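Local structure of histidine kinase (Synechocystis sp., 5DFY) at residues Leu72-Asn77 with Thr109-Asn114; Asp60-Leu65 with Gly164-Tyr169; His64-Asp69 with Ile182-Gln187. The protein senses light through phycocyanobilin held in this cyanobacteriochrome GAF domain, and as a whole protein probably works as a two-component sensor kinase that phosphorylates histidine with ATP. One frame throughout, in Å; residues are numbered along the deposited sequence.

From the N terminus, helix 50-66 comes first and supplies the opening segment of contact 2 and the start of that of contact 3; the two overlap at H64 and L65. Strand 70-76 follows and opens contact 1, which closes first, at helix 109-113. Contact 2 closes at strand 161-170 and contact 3 farther on, at helix 179-203, so the loop of contact 1 lies within both wider loops. Contacts 1 and 2 meet in the sheet, where Y74 O and L72 O probably accept from L165 N and G167 N, and both touch phycocyanobilin. Contact 3, whose centre is about 6 Å from that of contact 2, joins the two terminal helices over the sheet's other side.

Contact 1: Leu72-Asn77 with Thr109-Asn114; sequences LVYRFN and TYLQEN. With CYC (phycocyanobilin), chain B.
L111 reaches from its short helix toward two aromatic rings of strand 70-76 and meets both with one methyl. Its CD1 stands 4.5 Å from Y74 CE2, approaching that ring obliquely, and 4.3 Å from F76 CE1, where it lies at the edge and near the plane. These are loose apolar touches, and the backbones stay well apart, with 9.1 Å between the CA atoms of F76 and Q112. F76 CE1 in turn sits at the edge of the Y74 ring, so the leucine and the two rings make a small oily cluster. The leucine can serve both rings because CG is turned beside the backbone N (chi1 -74°), which carries CD1 toward the strand, while CD2 faces the pigment's propionate arm.

The close packing is against phycocyanobilin. This is the chromophore pocket of a GAF domain, in which the central antiparallel sheet forms one wall and the 109-113 helix part of another. Y74, its ring swung out with CG opposite the backbone N (chi1 180°), takes the methyl CMB over one face, offset toward the rim and 3.7 Å from CZ. L111 CD1 presses on the methine bridge at 3.7 Å from CHB, an apolar tip suited to a flat conjugated chain. Y110 comes nearer still, its CB 3.4 Å from C1D of the bilin; CAD lies over one face of its ring, and the propionate oxygen O2A lies at its edge, in plane. T109 adds its hydroxyl, OG1 being 3.6 Å from C3C. The D108 carboxylate ties helix to pigment, OD1 accepting from L111 N while OD2 is hydrogen-bonded to the chromophore. Away from the pigment Q112 packs beside D79 and S81 of a loop, and E113 is exposed to solvent.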
loop_
_atom_site.group_PDB
_atom_site.type_symbol
_atom_site.label_atom_id
_atom_site.label_comp_id
_atom_site.label_asym_id
_atom_site.label_seq_id
_atom_site.Cartn_x
_atom_site.Cartn_y
_atom_site.Cartn_z
ATOM N N LEU A 72 16.619 10.999 8.505
ATOM C CA LEU A 72 15.452 11.851 8.680
ATOM C C LEU A 72 14.237 11.256 7.983
ATOM O O LEU A 72 14.337 10.677 6.882
ATOM C CB LEU A 72 15.673 13.256 8.147
ATOM C CG LEU A 72 16.788 14.082 8.806
ATOM C CD1 LEU A 72 17.122 15.314 7.985
ATOM C CD2 LEU A 72 16.361 14.447 10.218
ATOM N N VAL A 73 13.099 11.422 8.643
ATOM C CA VAL A 73 11.788 11.130 8.060
ATOM C C VAL A 73 11.075 12.451 7.815
ATOM O O VAL A 73 10.902 13.245 8.740
ATOM C CB VAL A 73 10.951 10.236 8.984
ATOM C CG1 VAL A 73 9.572 9.949 8.340
ATOM C CG2 VAL A 73 11.666 8.919 9.277
ATOM N N TYR A 74 10.650 12.669 6.574
ATOM C CA TYR A 74 10.065 13.934 6.114
ATOM C C TYR A 74 8.717 13.612 5.518
ATOM O O TYR A 74 8.641 12.802 4.607
ATOM C CB TYR A 74 10.969 14.580 5.077
ATOM C CG TYR A 74 10.564 15.893 4.452
ATOM C CD1 TYR A 74 10.874 17.102 5.067
ATOM C CD2 TYR A 74 9.945 15.934 3.208
ATOM C CE1 TYR A 74 10.552 18.300 4.474
ATOM C CE2 TYR A 74 9.608 17.145 2.609
ATOM C CZ TYR A 74 9.933 18.315 3.241
ATOM O OH TYR A 74 9.614 19.529 2.672
ATOM N N ARG A 75 7.672 14.232 6.049
ATOM C CA ARG A 75 6.294 13.941 5.638
ATOM C C ARG A 75 5.740 15.102 4.840
ATOM O O ARG A 75 5.802 16.242 5.304
ATOM C CB ARG A 75 5.426 13.693 6.861
ATOM C CG ARG A 75 3.993 13.323 6.526
ATOM C CD ARG A 75 3.166 13.148 7.772
ATOM N NE ARG A 75 3.096 14.418 8.475
ATOM C CZ ARG A 75 2.923 14.559 9.784
ATOM N NH1 ARG A 75 2.782 13.500 10.569
ATOM N NH2 ARG A 75 2.899 15.776 10.302
ATOM N N PHE A 76 5.200 14.821 3.655
ATOM C CA PHE A 76 4.579 15.861 2.839
ATOM C C PHE A 76 3.249 16.358 3.397
ATOM O O PHE A 76 2.418 15.600 3.910
ATOM C CB PHE A 76 4.374 15.353 1.429
ATOM C CG PHE A 76 5.642 15.239 0.623
ATOM C CD1 PHE A 76 6.391 16.365 0.300
ATOM C CD2 PHE A 76 6.099 14.009 0.189
ATOM C CE1 PHE A 76 7.553 16.251 -0.455
ATOM C CE2 PHE A 76 7.244 13.885 -0.569
ATOM C CZ PHE A 76 7.989 15.010 -0.884
ATOM N N ASN A 77 3.074 17.671 3.303
ATOM C CA ASN A 77 1.804 18.314 3.598
ATOM C C ASN A 77 0.970 18.289 2.338
ATOM O O ASN A 77 1.479 17.992 1.263
ATOM C CB ASN A 77 2.025 19.745 4.053
ATOM C CG ASN A 77 2.703 19.834 5.392
ATOM O OD1 ASN A 77 2.408 19.064 6.304
ATOM N ND2 ASN A 77 3.625 20.788 5.522
ATOM N N THR A 109 11.336 24.768 -2.462
ATOM C CA THR A 109 10.402 25.226 -3.474
ATOM C C THR A 109 10.305 24.239 -4.637
ATOM O O THR A 109 9.252 24.103 -5.243
ATOM C CB THR A 109 10.817 26.618 -3.988
ATOM O OG1 THR A 109 12.186 26.586 -4.395
ATOM C CG2 THR A 109 10.688 27.630 -2.887
ATOM N N TYR A 110 11.388 23.535 -4.941
ATOM C CA TYR A 110 11.400 22.611 -6.072
ATOM C C TYR A 110 10.510 21.395 -5.831
ATOM O O TYR A 110 9.732 21.001 -6.702
ATOM C CB TYR A 110 12.822 22.165 -6.377
ATOM C CG TYR A 110 12.959 21.234 -7.558
ATOM C CD1 TYR A 110 12.821 19.863 -7.415
ATOM C CD2 TYR A 110 13.230 21.730 -8.824
ATOM C CE1 TYR A 110 12.948 19.011 -8.502
ATOM C CE2 TYR A 110 13.356 20.891 -9.901
ATOM C CZ TYR A 110 13.219 19.537 -9.740
ATOM O OH TYR A 110 13.353 18.703 -10.823
ATOM N N LEU A 111 10.619 20.774 -4.655
ATOM C CA LEU A 111 9.730 19.647 -4.356
ATOM C C LEU A 111 8.292 20.084 -4.356
ATOM O O LEU A 111 7.401 19.375 -4.824
ATOM C CB LEU A 111 10.053 19.019 -2.995
ATOM C CG LEU A 111 11.304 18.168 -2.876
ATOM C CD1 LEU A 111 11.432 17.720 -1.435
ATOM C CD2 LEU A 111 11.259 16.974 -3.801
ATOM N N GLN A 112 8.046 21.257 -3.798
ATOM C CA GLN A 112 6.688 21.761 -3.738
ATOM C C GLN A 112 6.120 22.012 -5.119
ATOM O O GLN A 112 5.032 21.558 -5.432
ATOM C CB GLN A 112 6.651 23.036 -2.914
ATOM C CG GLN A 112 5.280 23.600 -2.762
ATOM C CD GLN A 112 5.177 24.500 -1.549
ATOM O OE1 GLN A 112 4.162 24.514 -0.856
ATOM N NE2 GLN A 112 6.239 25.246 -1.278
ATOM N N GLU A 113 6.873 22.725 -5.961
ATOM C CA GLU A 113 6.382 23.069 -7.296
ATOM C C GLU A 113 6.204 21.843 -8.173
ATOM O O GLU A 113 5.343 21.824 -9.044
ATOM C CB GLU A 113 7.320 24.062 -7.979
ATOM C CG GLU A 113 7.277 25.439 -7.333
ATOM C CD GLU A 113 8.317 26.400 -7.885
ATOM O OE1 GLU A 113 8.928 26.094 -8.934
ATOM O OE2 GLU A 113 8.519 27.467 -7.268
ATOM N N ASN A 114 7.022 20.819 -7.957
ATOM C CA ASN A 114 6.940 19.614 -8.756
ATOM C C ASN A 114 6.198 18.495 -8.042
ATOM O O ASN A 114 6.260 17.358 -8.458
ATOM C CB ASN A 114 8.340 19.179 -9.154
ATOM C CG ASN A 114 9.001 20.184 -10.068
ATOM O OD1 ASN A 114 9.875 20.943 -9.651
ATOM N ND2 ASN A 114 8.558 20.223 -11.308
HETATM C CHA CYC B . 16.049 19.595 -5.416
HETATM N NA CYC B . 15.536 19.346 -2.941
HETATM C C1A CYC B . 15.812 18.879 -4.307
HETATM C C2A CYC B . 15.804 17.378 -4.251
HETATM C C3A CYC B . 15.536 16.958 -2.895
HETATM C C4A CYC B . 15.382 18.178 -2.086
HETATM C CMA CYC B . 15.431 15.524 -2.445
HETATM C CAA CYC B . 15.974 16.486 -5.468
HETATM C CBA CYC B . 14.551 16.492 -6.069
HETATM C CGA CYC B . 14.365 15.752 -7.393
HETATM O O1A CYC B . 15.374 15.428 -8.058
HETATM O O2A CYC B . 13.200 15.481 -7.849
HETATM C CHB CYC B . 15.034 18.346 -0.647
HETATM N NB CYC B . 16.418 16.473 0.287
HETATM C C1B CYC B . 15.307 17.466 0.301
HETATM C C2B CYC B . 14.580 17.328 1.568
HETATM C C3B CYC B . 15.185 16.318 2.326
HETATM C C4B CYC B . 16.347 15.771 1.589
HETATM C CMB CYC B . 13.378 18.173 1.935
HETATM C CAB CYC B . 14.756 15.838 3.707
HETATM C CBB CYC B . 14.222 14.415 3.623
HETATM O OB CYC B . 17.120 14.900 1.908
HETATM N NC CYC B . 15.766 23.902 -2.021
HETATM C C1C CYC B . 15.906 24.575 -0.992
HETATM C C2C CYC B . 15.830 26.245 -1.391
HETATM C C3C CYC B . 15.195 26.287 -2.531
HETATM C C4C CYC B . 15.568 24.870 -3.216
HETATM C CMC CYC B . 15.210 27.066 -0.202
HETATM C CAC CYC B . 15.533 27.513 -3.548
HETATM C CBC CYC B . 14.904 28.775 -3.005
HETATM O OC CYC B . 16.072 24.158 0.138
HETATM C CHD CYC B . 15.564 24.609 -4.531
HETATM N ND CYC B . 15.688 22.035 -4.499
HETATM C C1D CYC B . 15.810 23.253 -5.110
HETATM C C2D CYC B . 16.215 23.075 -6.402
HETATM C C3D CYC B . 16.337 21.741 -6.612
HETATM C C4D CYC B . 16.005 21.095 -5.424
HETATM C CMD CYC B . 16.445 24.219 -7.380
HETATM C CAD CYC B . 16.756 21.073 -7.897
HETATM C CBD CYC B . 18.220 20.687 -7.850
HETATM C CGD CYC B . 19.080 21.938 -7.805
HETATM O O1D CYC B . 19.709 22.256 -6.760
HETATM O O2D CYC B . 19.175 22.688 -8.815
#

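Contact 2: Asp60-Leu65 with Gly164-Tyr169; sequences DEVRHL and GLLGAY. With CYC (phycocyanobilin), chain B.
The Y169 ring presents its edge to phycocyanobilin: the lactam oxygen OB lies in the ring plane and accepts a hydrogen bond of 2.6 Å from Y169 OH. The ethyl carbon CBB is also close to that hydroxyl. L72, F151 and T153 from the neighbouring strands pack against the tyrosine, L72 CD1 standing above the ring plane, just beyond the rim at CE2. Its CG is turned beside the backbone N (chi1 -52°), which lays the ring back along its own strand over G167; a CB on that glycine would sit only 2.0 Å from Y169 OH, so a residue without a side chain suits the place. A phenylalanine at Y169 would probably leave OB without this donor and the lactam ring that carries it freer to turn.

The other side of the strand faces helix 50-66 and, at L166, also helix 179-203. In the usual alternation L166 and A168 point toward helix 50-66, and V62 answers with one methyl for each: CG2 is 4.2 Å from L166 CD2, and CG1 is 4.2 Å from A168 CB. The short alanine gives the helix room to approach the GAF sheet, while I188 and L185 also cover V62. Between the two segments only apolar contacts are made, whereas the directional bond from Y169 to the chromophore leaves from the pocket face.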
loop_
_atom_site.group_PDB
_atom_site.type_symbol
_atom_site.label_atom_id
_atom_site.label_comp_id
_atom_site.label_asym_id
_atom_site.label_seq_id
_atom_site.Cartn_x
_atom_site.Cartn_y
_atom_site.Cartn_z
ATOM N N ASP A 60 16.505 4.430 13.243
ATOM C CA ASP A 60 17.651 3.849 13.939
ATOM C C ASP A 60 18.210 2.655 13.163
ATOM O O ASP A 60 19.424 2.449 13.109
ATOM C CB ASP A 60 17.280 3.382 15.353
ATOM C CG ASP A 60 17.016 4.530 16.325
ATOM O OD1 ASP A 60 17.330 5.713 16.030
ATOM O OD2 ASP A 60 16.498 4.233 17.428
ATOM N N GLU A 61 17.328 1.865 12.551
ATOM C CA GLU A 61 17.760 0.735 11.745
ATOM C C GLU A 61 18.599 1.201 10.546
ATOM O O GLU A 61 19.667 0.643 10.281
ATOM C CB GLU A 61 16.534 -0.080 11.292
ATOM C CG GLU A 61 16.855 -1.234 10.334
ATOM C CD GLU A 61 15.599 -1.949 9.812
ATOM O OE1 GLU A 61 14.574 -1.281 9.534
ATOM O OE2 GLU A 61 15.651 -3.187 9.671
ATOM N N VAL A 62 18.132 2.233 9.846
ATOM C CA VAL A 62 18.877 2.777 8.717
ATOM C C VAL A 62 20.257 3.239 9.168
ATOM O O VAL A 62 21.264 2.937 8.532
ATOM C CB VAL A 62 18.125 3.931 8.049
ATOM C CG1 VAL A 62 18.991 4.597 6.994
ATOM C CG2 VAL A 62 16.818 3.422 7.463
ATOM N N ARG A 63 20.303 3.978 10.270
ATOM C CA ARG A 63 21.555 4.582 10.694
ATOM C C ARG A 63 22.529 3.471 11.060
ATOM O O ARG A 63 23.715 3.558 10.748
ATOM C CB ARG A 63 21.348 5.533 11.874
ATOM C CG ARG A 63 22.647 6.289 12.219
ATOM C CD ARG A 63 22.394 7.536 13.049
ATOM N NE ARG A 63 21.836 7.263 14.369
ATOM C CZ ARG A 63 22.546 6.912 15.442
ATOM N NH1 ARG A 63 23.860 6.750 15.360
ATOM N NH2 ARG A 63 21.933 6.720 16.603
ATOM N N HIS A 64 21.994 2.439 11.703
ATOM C CA HIS A 64 22.751 1.252 12.078
ATOM C C HIS A 64 23.256 0.485 10.842
ATOM O O HIS A 64 24.448 0.181 10.736
ATOM C CB HIS A 64 21.869 0.370 12.967
ATOM C CG HIS A 64 22.566 -0.833 13.516
ATOM N ND1 HIS A 64 22.078 -2.113 13.358
ATOM C CD2 HIS A 64 23.708 -0.949 14.230
ATOM C CE1 HIS A 64 22.897 -2.968 13.945
ATOM N NE2 HIS A 64 23.894 -2.288 14.483
ATOM N N LEU A 65 22.373 0.201 9.891
ATOM C CA LEU A 65 22.763 -0.603 8.738
ATOM C C LEU A 65 23.694 0.097 7.778
ATOM O O LEU A 65 24.583 -0.542 7.208
ATOM C CB LEU A 65 21.534 -1.072 7.960
ATOM C CG LEU A 65 20.633 -2.049 8.708
ATOM C CD1 LEU A 65 19.380 -2.328 7.874
ATOM C CD2 LEU A 65 21.356 -3.345 9.003
ATOM N N GLY A 164 5.966 10.764 1.853
ATOM C CA GLY A 164 7.122 11.448 2.403
ATOM C C GLY A 164 8.408 10.894 1.837
ATOM O O GLY A 164 8.420 10.155 0.853
ATOM N N LEU A 165 9.500 11.255 2.505
ATOM C CA LEU A 165 10.851 10.889 2.123
ATOM C C LEU A 165 11.578 10.314 3.330
ATOM O O LEU A 165 11.326 10.716 4.459
ATOM C CB LEU A 165 11.642 12.087 1.597
ATOM C CG LEU A 165 11.007 12.907 0.481
ATOM C CD1 LEU A 165 11.876 14.116 0.141
ATOM C CD2 LEU A 165 10.820 12.067 -0.739
ATOM N N LEU A 166 12.489 9.404 3.050
ATOM C CA LEU A 166 13.411 8.826 4.032
ATOM C C LEU A 166 14.826 9.139 3.567
ATOM O O LEU A 166 15.222 8.743 2.479
ATOM C CB LEU A 166 13.186 7.315 4.147
ATOM C CG LEU A 166 14.100 6.563 5.121
ATOM C CD1 LEU A 166 13.948 7.052 6.540
ATOM C CD2 LEU A 166 13.779 5.086 5.057
ATOM N N GLY A 167 15.563 9.919 4.363
ATOM C CA GLY A 167 16.906 10.333 3.997
ATOM C C GLY A 167 17.980 9.785 4.912
ATOM O O GLY A 167 17.797 9.722 6.115
ATOM N N ALA A 168 19.091 9.394 4.310
ATOM C CA ALA A 168 20.302 8.986 5.008
ATOM C C ALA A 168 21.421 9.972 4.629
ATOM O O ALA A 168 21.600 10.298 3.455
ATOM C CB ALA A 168 20.675 7.579 4.648
ATOM N N TYR A 169 22.169 10.435 5.635
ATOM C CA TYR A 169 23.102 11.555 5.465
ATOM C C TYR A 169 24.451 11.254 6.061
ATOM O O TYR A 169 24.547 10.662 7.131
ATOM C CB TYR A 169 22.541 12.820 6.116
ATOM C CG TYR A 169 21.141 13.117 5.640
ATOM C CD1 TYR A 169 20.930 13.790 4.451
ATOM C CD2 TYR A 169 20.041 12.670 6.346
ATOM C CE1 TYR A 169 19.639 14.040 3.988
ATOM C CE2 TYR A 169 18.760 12.918 5.904
ATOM C CZ TYR A 169 18.568 13.606 4.726
ATOM O OH TYR A 169 17.279 13.823 4.294
HETATM C CHA CYC B . 16.049 19.595 -5.416
HETATM N NA CYC B . 15.536 19.346 -2.941
HETATM C C1A CYC B . 15.812 18.879 -4.307
HETATM C C2A CYC B . 15.804 17.378 -4.251
HETATM C C3A CYC B . 15.536 16.958 -2.895
HETATM C C4A CYC B . 15.382 18.178 -2.086
HETATM C CMA CYC B . 15.431 15.524 -2.445
HETATM C CAA CYC B . 15.974 16.486 -5.468
HETATM C CBA CYC B . 14.551 16.492 -6.069
HETATM C CGA CYC B . 14.365 15.752 -7.393
HETATM O O1A CYC B . 15.374 15.428 -8.058
HETATM O O2A CYC B . 13.200 15.481 -7.849
HETATM C CHB CYC B . 15.034 18.346 -0.647
HETATM N NB CYC B . 16.418 16.473 0.287
HETATM C C1B CYC B . 15.307 17.466 0.301
HETATM C C2B CYC B . 14.580 17.328 1.568
HETATM C C3B CYC B . 15.185 16.318 2.326
HETATM C C4B CYC B . 16.347 15.771 1.589
HETATM C CMB CYC B . 13.378 18.173 1.935
HETATM C CAB CYC B . 14.756 15.838 3.707
HETATM C CBB CYC B . 14.222 14.415 3.623
HETATM O OB CYC B . 17.120 14.900 1.908
HETATM N NC CYC B . 15.766 23.902 -2.021
HETATM C C1C CYC B . 15.906 24.575 -0.992
HETATM C C2C CYC B . 15.830 26.245 -1.391
HETATM C C3C CYC B . 15.195 26.287 -2.531
HETATM C C4C CYC B . 15.568 24.870 -3.216
HETATM C CMC CYC B . 15.210 27.066 -0.202
HETATM C CAC CYC B . 15.533 27.513 -3.548
HETATM C CBC CYC B . 14.904 28.775 -3.005
HETATM O OC CYC B . 16.072 24.158 0.138
HETATM C CHD CYC B . 15.564 24.609 -4.531
HETATM N ND CYC B . 15.688 22.035 -4.499
HETATM C C1D CYC B . 15.810 23.253 -5.110
HETATM C C2D CYC B . 16.215 23.075 -6.402
HETATM C C3D CYC B . 16.337 21.741 -6.612
HETATM C C4D CYC B . 16.005 21.095 -5.424
HETATM C CMD CYC B . 16.445 24.219 -7.380
HETATM C CAD CYC B . 16.756 21.073 -7.897
HETATM C CBD CYC B . 18.220 20.687 -7.850
HETATM C CGD CYC B . 19.080 21.938 -7.805
HETATM O O1D CYC B . 19.709 22.256 -6.760
HETATM O O2D CYC B . 19.175 22.688 -8.815
#

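Contact 3: His64-Asp69 with Ile182-Gln187; sequences HLLSCD and IHLLHQ
L184 of helix 179-203 packs against L65 and L66 near the end of helix 50-66, where the first and last helices of the chain, which pack on the GAF sheet, run in opposing directions across one side of it. Its CB points toward the other helix, and CG lies opposite the backbone N (chi1 172°), which extends the branch the same way. From there the methyls divide. L184 CD2 does the touching, 4.4 Å from L65 CD1 and 4.5 Å from L66 CD2, so one methyl meets both leucines, while L184 CD1 stays farther off. L184 also packs on F205 of the second subunit, which places this helix near the dimer interface. Leucine fits here because a forked apolar end can touch two neighbours without polar needs. L65 is the exposed margin of the patch; L66, buried, also rests on A168 of the sheet. S67, the first residue to leave helical geometry, has positive phi (51°), and the chain turns toward strand 70-76. L66 O, near the end of the helix, accepts a hydrogen bond from R175 NH2. On its far flank L66 just reaches the next leucine, L66 CD1 lying 4.5 Å from L185 CD1.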
loop_
_atom_site.group_PDB
_atom_site.type_symbol
_atom_site.label_atom_id
_atom_site.label_comp_id
_atom_site.label_asym_id
_atom_site.label_seq_id
_atom_site.Cartn_x
_atom_site.Cartn_y
_atom_site.Cartn_z
ATOM N N HIS A 64 21.994 2.439 11.703
ATOM C CA HIS A 64 22.751 1.252 12.078
ATOM C C HIS A 64 23.256 0.485 10.842
ATOM O O HIS A 64 24.448 0.181 10.736
ATOM C CB HIS A 64 21.869 0.370 12.967
ATOM C CG HIS A 64 22.566 -0.833 13.516
ATOM N ND1 HIS A 64 22.078 -2.113 13.358
ATOM C CD2 HIS A 64 23.708 -0.949 14.230
ATOM C CE1 HIS A 64 22.897 -2.968 13.945
ATOM N NE2 HIS A 64 23.894 -2.288 14.483
ATOM N N LEU A 65 22.373 0.201 9.891
ATOM C CA LEU A 65 22.763 -0.603 8.738
ATOM C C LEU A 65 23.694 0.097 7.778
ATOM O O LEU A 65 24.583 -0.542 7.208
ATOM C CB LEU A 65 21.534 -1.072 7.960
ATOM C CG LEU A 65 20.633 -2.049 8.708
ATOM C CD1 LEU A 65 19.380 -2.328 7.874
ATOM C CD2 LEU A 65 21.356 -3.345 9.003
ATOM N N LEU A 66 23.478 1.396 7.561
ATOM C CA LEU A 66 24.293 2.157 6.633
ATOM C C LEU A 66 25.496 2.831 7.283
ATOM O O LEU A 66 26.346 3.347 6.589
ATOM C CB LEU A 66 23.465 3.233 5.941
ATOM C CG LEU A 66 22.373 2.743 5.002
ATOM C CD1 LEU A 66 21.673 3.917 4.341
ATOM C CD2 LEU A 66 22.954 1.797 3.960
ATOM N N SER A 67 25.557 2.834 8.598
ATOM C CA SER A 67 26.629 3.551 9.277
ATOM C C SER A 67 26.735 4.984 8.768
ATOM O O SER A 67 27.829 5.486 8.519
ATOM C CB SER A 67 27.966 2.834 9.082
ATOM O OG SER A 67 27.945 1.571 9.707
ATOM N N CYS A 68 25.600 5.637 8.590
ATOM C CA CYS A 68 25.573 7.041 8.216
ATOM C C CYS A 68 25.466 7.868 9.504
ATOM O O CYS A 68 25.389 7.317 10.600
ATOM C CB CYS A 68 24.429 7.343 7.249
ATOM S SG CYS A 68 22.775 6.948 7.847
ATOM N N ASP A 69 25.491 9.184 9.363
ATOM C CA ASP A 69 25.546 10.078 10.518
ATOM C C ASP A 69 24.180 10.544 11.005
ATOM O O ASP A 69 23.972 10.748 12.203
ATOM C CB ASP A 69 26.409 11.280 10.177
ATOM C CG ASP A 69 27.846 10.893 9.927
ATOM O OD1 ASP A 69 28.384 10.091 10.729
ATOM O OD2 ASP A 69 28.419 11.368 8.938
ATOM N N ILE A 182 21.538 1.831 -2.047
ATOM C CA ILE A 182 20.374 2.491 -2.630
ATOM C C ILE A 182 19.211 1.511 -2.658
ATOM O O ILE A 182 18.080 1.847 -2.277
ATOM C CB ILE A 182 20.675 3.022 -4.047
ATOM C CG1 ILE A 182 21.797 4.059 -3.996
ATOM C CG2 ILE A 182 19.429 3.628 -4.643
ATOM C CD1 ILE A 182 22.276 4.486 -5.395
ATOM N N HIS A 183 19.485 0.291 -3.110
ATOM C CA HIS A 183 18.416 -0.707 -3.219
ATOM C C HIS A 183 17.849 -1.063 -1.852
ATOM O O HIS A 183 16.645 -1.272 -1.700
ATOM C CB HIS A 183 18.931 -1.969 -3.894
ATOM C CG HIS A 183 19.533 -1.708 -5.232
ATOM N ND1 HIS A 183 20.521 -2.505 -5.781
ATOM C CD2 HIS A 183 19.306 -0.721 -6.119
ATOM C CE1 HIS A 183 20.862 -2.015 -6.957
ATOM N NE2 HIS A 183 20.145 -0.929 -7.184
ATOM N N LEU A 184 18.728 -1.146 -0.857
ATOM C CA LEU A 184 18.316 -1.487 0.493
ATOM C C LEU A 184 17.439 -0.386 1.090
ATOM O O LEU A 184 16.380 -0.654 1.641
ATOM C CB LEU A 184 19.542 -1.726 1.385
ATOM C CG LEU A 184 19.218 -1.910 2.868
ATOM C CD1 LEU A 184 18.381 -3.155 3.129
ATOM C CD2 LEU A 184 20.521 -1.963 3.629
ATOM N N LEU A 185 17.876 0.862 0.983
ATOM C CA LEU A 185 17.107 1.946 1.591
ATOM C C LEU A 185 15.745 2.070 0.914
ATOM O O LEU A 185 14.733 2.344 1.563
ATOM C CB LEU A 185 17.868 3.269 1.535
ATOM C CG LEU A 185 17.238 4.373 2.382
ATOM C CD1 LEU A 185 17.174 3.980 3.835
ATOM C CD2 LEU A 185 18.027 5.650 2.225
ATOM N N HIS A 186 15.720 1.840 -0.395
ATOM C CA HIS A 186 14.470 1.850 -1.152
ATOM C C HIS A 186 13.466 0.858 -0.539
ATOM O O HIS A 186 12.295 1.189 -0.351
ATOM C CB HIS A 186 14.735 1.499 -2.627
ATOM C CG HIS A 186 13.522 1.621 -3.500
ATOM N ND1 HIS A 186 13.306 2.691 -4.331
ATOM C CD2 HIS A 186 12.464 0.792 -3.659
ATOM C CE1 HIS A 186 12.138 2.540 -4.947
ATOM N NE2 HIS A 186 11.620 1.393 -4.570
ATOM N N GLN A 187 13.933 -0.340 -0.193
ATOM C CA GLN A 187 13.038 -1.330 0.410
ATOM C C GLN A 187 12.683 -1.011 1.870
ATOM O O GLN A 187 11.563 -1.275 2.303
ATOM C CB GLN A 187 13.637 -2.730 0.327
ATOM C CG GLN A 187 13.743 -3.276 -1.100
ATOM C CD GLN A 187 12.438 -3.167 -1.861
ATOM O OE1 GLN A 187 11.350 -3.382 -1.313
ATOM N NE2 GLN A 187 12.532 -2.788 -3.129
#